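Local coordinates for glutamic acid/alanine-rich protein (Trypanosoma congolense, PDB 2Y44) that probably forms part of the surface coat of the parasite, presenting an elongated, almost wholly helical ectodomain outside the cell membrane, at residues E4-C9 and R116-K121; Q14-E19 and T98-L103. All coordinates share one frame; numbering follows the deposited sequence.

Contact 1: residues E4-C9 and R116-K121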
# COMPACT_ATOMS: atom_id res chain seq x y z
N GLU A 4 -6.27 25.04 10.92
CA GLU A 4 -5.67 24.73 9.64
C GLU A 4 -4.30 24.07 9.81
O GLU A 4 -3.94 23.18 9.06
CB GLU A 4 -5.52 26.04 8.89
CG GLU A 4 -5.72 25.88 7.48
CD GLU A 4 -4.47 26.19 6.78
OE1 GLU A 4 -3.50 25.41 6.99
OE2 GLU A 4 -4.42 27.28 6.16
N VAL A 5 -3.54 24.54 10.80
CA VAL A 5 -2.21 24.00 11.05
C VAL A 5 -2.29 22.55 11.48
O VAL A 5 -1.52 21.72 10.99
CB VAL A 5 -1.47 24.79 12.12
CG1 VAL A 5 -0.12 24.16 12.43
CG2 VAL A 5 -1.25 26.25 11.64
N GLN A 6 -3.23 22.25 12.36
CA GLN A 6 -3.39 20.89 12.85
C GLN A 6 -3.91 19.98 11.76
O GLN A 6 -3.53 18.82 11.64
CB GLN A 6 -4.36 20.85 14.02
CG GLN A 6 -3.77 21.39 15.34
CD GLN A 6 -2.73 20.45 16.00
OE1 GLN A 6 -2.00 19.69 15.33
NE2 GLN A 6 -2.68 20.48 17.34
N THR A 7 -4.75 20.55 10.89
CA THR A 7 -5.29 19.75 9.78
C THR A 7 -4.22 19.47 8.71
O THR A 7 -4.13 18.37 8.17
CB THR A 7 -6.59 20.46 9.23
OG1 THR A 7 -7.54 20.55 10.30
CG2 THR A 7 -7.20 19.70 8.11
N MET A 8 -3.34 20.44 8.48
CA MET A 8 -2.20 20.28 7.58
C MET A 8 -1.25 19.26 8.20
O MET A 8 -0.64 18.47 7.48
CB MET A 8 -1.48 21.62 7.40
CG MET A 8 -0.17 21.52 6.59
SD MET A 8 0.36 23.06 5.83
CE MET A 8 -0.48 24.28 6.90
N CYS A 9 -1.12 19.29 9.52
CA CYS A 9 -0.31 18.30 10.23
C CYS A 9 -0.80 16.87 9.98
O CYS A 9 0.00 15.99 9.71
CB CYS A 9 -0.31 18.58 11.74
SG CYS A 9 0.63 17.31 12.56
N ARG A 116 2.51 28.05 16.68
CA ARG A 116 3.91 27.58 16.65
C ARG A 116 4.00 26.18 17.21
O ARG A 116 4.82 25.37 16.77
CB ARG A 116 4.82 28.51 17.47
CG ARG A 116 5.01 29.85 16.85
CD ARG A 116 6.20 30.54 17.43
NE ARG A 116 6.42 31.83 16.78
CZ ARG A 116 7.11 32.84 17.31
NH1 ARG A 116 7.69 32.71 18.51
NH2 ARG A 116 7.21 33.98 16.64
N THR A 117 3.28 25.97 18.31
CA THR A 117 3.29 24.71 19.04
C THR A 117 2.71 23.56 18.22
O THR A 117 3.25 22.46 18.23
CB THR A 117 2.52 24.85 20.36
OG1 THR A 117 3.16 25.84 21.18
CG2 THR A 117 2.46 23.51 21.10
N ALA A 118 1.56 23.82 17.57
CA ALA A 118 0.90 22.80 16.75
C ALA A 118 1.85 22.42 15.59
O ALA A 118 2.01 21.22 15.29
CB ALA A 118 -0.43 23.34 16.19
N ALA A 119 2.51 23.42 15.01
CA ALA A 119 3.50 23.15 13.96
C ALA A 119 4.75 22.41 14.47
O ALA A 119 5.19 21.43 13.86
CB ALA A 119 3.87 24.42 13.19
N LYS A 120 5.29 22.87 15.60
CA LYS A 120 6.52 22.28 16.12
C LYS A 120 6.28 20.82 16.53
O LYS A 120 7.12 19.95 16.26
CB LYS A 120 7.05 23.09 17.30
CG LYS A 120 8.34 22.53 17.88
CD LYS A 120 8.62 23.14 19.25
CE LYS A 120 10.05 22.73 19.69
NZ LYS A 120 10.38 23.51 20.92
N LYS A 121 5.13 20.54 17.14
CA LYS A 121 4.88 19.20 17.63
C LYS A 121 4.46 18.27 16.48
O LYS A 121 4.35 17.07 16.66
CB LYS A 121 3.89 19.21 18.79
CG LYS A 121 2.45 19.46 18.40
CD LYS A 121 1.63 18.18 18.54
CE LYS A 121 1.53 17.44 17.19
NZ LYS A 121 0.58 16.31 17.23
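V5 serves through backbone and side chain alike: its carbonyl O accepts the backbone N-H of C9 at 2.9 Å, an ordinary helical bond, while its side chain reaches across to A118 and A119. Between the two segments the meeting is apolar. With V5 CG1 anti to the backbone N (chi1 176°), that methyl is laid against the second helix, 3.9 Å from A118 CB and 3.8 Å from the backbone N of A119. Q6 arrives by a different route. Its chain bends at chi2 (-72°) and folds back beside A118, whose methyl lies over the flat of the amide, with A118 CB 3.7 Å from Q6 CD. V5 CG1 and the Q6 amide thus touch A118 CB on two flanks, roughly at right angles. Alanine at both 118 and 119 lets the backbones come close: CA of Q6 and CA of A118 are 6.1 Å apart. L106 of helix 57-107 touches both V5 and A119, adding a third helix. One turn further on, the CB of C9 also points toward the partner helix, and its disulfide to C122 joins the middle of helix 2-16 to the residues just after helix 113-120. The axes of the two short segments approach to 9.0 Å and run 4° from parallel, a worked case of close parallel helix packing through alanine within an extended helical bundle.

Contact 2: residues Q14-E19 and T98-L103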
# COMPACT_ATOMS: atom_id res chain seq x y z
N GLN A 14 0.10 11.61 7.32
CA GLN A 14 -0.31 10.66 6.27
C GLN A 14 0.74 10.52 5.17
O GLN A 14 1.14 9.41 4.84
CB GLN A 14 -1.69 11.04 5.69
CG GLN A 14 -2.81 11.07 6.72
CD GLN A 14 -3.26 9.67 7.16
OE1 GLN A 14 -3.39 9.38 8.36
NE2 GLN A 14 -3.53 8.82 6.20
N LEU A 15 1.17 11.64 4.58
CA LEU A 15 2.22 11.62 3.59
C LEU A 15 3.51 10.95 4.10
O LEU A 15 4.12 10.14 3.42
CB LEU A 15 2.51 13.05 3.11
CG LEU A 15 1.38 13.75 2.34
CD1 LEU A 15 1.75 15.20 2.08
CD2 LEU A 15 1.01 13.00 1.05
N ARG A 16 3.96 11.33 5.30
CA ARG A 16 5.15 10.71 5.86
C ARG A 16 5.05 9.18 6.06
O ARG A 16 6.08 8.49 6.18
CB ARG A 16 5.51 11.37 7.21
CG ARG A 16 5.83 12.83 7.06
CD ARG A 16 5.82 13.48 8.42
NE ARG A 16 5.97 14.93 8.36
CZ ARG A 16 5.71 15.72 9.41
NH1 ARG A 16 5.23 15.21 10.56
NH2 ARG A 16 5.85 17.04 9.29
N ALA A 17 3.83 8.65 6.04
CA ALA A 17 3.62 7.24 6.32
C ALA A 17 3.63 6.40 5.04
O ALA A 17 3.63 5.19 5.13
CB ALA A 17 2.32 7.01 7.10
N LEU A 18 3.67 7.05 3.86
CA LEU A 18 3.46 6.30 2.61
C LEU A 18 4.62 5.35 2.28
O LEU A 18 4.39 4.28 1.77
CB LEU A 18 3.21 7.22 1.41
CG LEU A 18 1.98 8.13 1.42
CD1 LEU A 18 2.07 9.17 0.29
CD2 LEU A 18 0.72 7.31 1.35
N GLU A 19 5.86 5.78 2.50
CA GLU A 19 7.00 4.87 2.24
C GLU A 19 6.88 3.57 3.08
O GLU A 19 7.00 2.45 2.55
CB GLU A 19 8.34 5.58 2.51
CG GLU A 19 9.54 4.83 1.95
CD GLU A 19 10.78 5.71 1.85
OE1 GLU A 19 10.81 6.82 2.44
OE2 GLU A 19 11.73 5.25 1.19
N THR A 98 7.51 19.84 0.64
CA THR A 98 6.73 21.05 0.66
C THR A 98 5.89 21.22 1.93
O THR A 98 5.84 22.33 2.50
CB THR A 98 5.82 21.09 -0.61
OG1 THR A 98 6.67 21.18 -1.76
CG2 THR A 98 4.90 22.30 -0.55
N THR A 99 5.19 20.16 2.34
CA THR A 99 4.34 20.24 3.50
C THR A 99 5.20 20.40 4.74
O THR A 99 4.88 21.19 5.63
CB THR A 99 3.45 18.97 3.58
OG1 THR A 99 2.68 18.89 2.37
CG2 THR A 99 2.49 19.02 4.79
N ASP A 100 6.29 19.63 4.82
CA ASP A 100 7.16 19.74 6.00
C ASP A 100 7.68 21.17 6.11
O ASP A 100 7.85 21.72 7.22
CB ASP A 100 8.35 18.76 5.92
CG ASP A 100 7.97 17.32 6.19
OD1 ASP A 100 6.84 17.06 6.61
OD2 ASP A 100 8.82 16.42 5.96
N GLU A 101 8.02 21.75 4.98
CA GLU A 101 8.63 23.08 4.99
C GLU A 101 7.61 24.11 5.43
O GLU A 101 7.92 24.99 6.25
CB GLU A 101 9.21 23.45 3.64
CG GLU A 101 9.72 24.89 3.56
CD GLU A 101 10.94 25.16 4.44
OE1 GLU A 101 11.60 24.21 4.94
OE2 GLU A 101 11.27 26.36 4.59
N SER A 102 6.37 23.97 4.95
CA SER A 102 5.29 24.84 5.45
C SER A 102 5.18 24.81 6.97
O SER A 102 5.01 25.85 7.62
CB SER A 102 3.94 24.50 4.81
OG SER A 102 3.95 24.82 3.42
N LEU A 103 5.29 23.61 7.53
CA LEU A 103 5.02 23.44 8.96
C LEU A 103 6.22 23.97 9.73
O LEU A 103 6.05 24.63 10.77
CB LEU A 103 4.80 21.97 9.28
CG LEU A 103 3.36 21.51 8.96
CD1 LEU A 103 3.35 19.99 8.83
CD2 LEU A 103 2.34 22.03 9.97
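R16 grips D100 side-on, with NE and NH2 both donating to the same carboxylate oxygen. The salt bridge is short and even: R16 NE to D100 OD1 is 2.9 Å with an N-H...O angle of 145°, and R16 NH2 to D100 OD1 is likewise 2.9 Å. OD1 lies in the guanidinium plane, at its edge, but the carboxylate is turned 52° against that plane. NE consequently meets OD1 on its syn side, moderately out of the carboxylate plane, whereas NH2 comes from well above it, on the same face. The arginine chain runs extended from CG to NE, which carries the charged group from the end region of helix 2-16 across to helix 57-107. Its remaining nitrogen is engaged too, since NH1 donates to the backbone O of C122 and of G124. One guanidinium thus ties together two helices and the backbone at and just after the disulfide cysteine C122.

Outward from the ion pair, leucine methyls meet the polar atoms. L103 CD1 approaches R16 NH2 obliquely at 3.9 Å. Deeper in, L15 CD1 lies 3.8 Å from T99 OG1, the two side chains crossing at about a right angle. T99 OG1 is itself bonded to the backbone O of A95, one turn earlier in its helix, so the hydroxyl is already provided for where the leucine meets it. L15 continues inward to A95, I96 and F138, the last on helix 131-144.

The chemistry is that of a salt bridge at the margin of an apolar interior of leucine, isoleucine, alanine and phenylalanine. Two N-H groups converging on OD1 should stabilise the ionised carboxylate, while the carbonyls at NH1 help fix the rotation of the guanidinium and probably strengthen the hold on D100.

How the contacts relate
The two contacts lie on the same side of the chain's centre, their own centres about 12 Å apart, and both draw on helix 2-16. Along the sequence the order is 4-9, 14-19, 98-103 and 116-121, so contact 2 is enclosed by contact 1. Helix 57-107, which supplies 98-103, is followed by helix 113-120, which supplies 116-121. They also touch directly: A119 CB lies 3.3 Å from L103 O, and M8 SD packs on S102 CB at 4.0 Å. The N-terminal helix is thereby held to two successive helices, by alanine packing in contact 1 and the C9-C122 disulfide beside it, and by an ion pair in contact 2, making one continuous end of the elongated bundle.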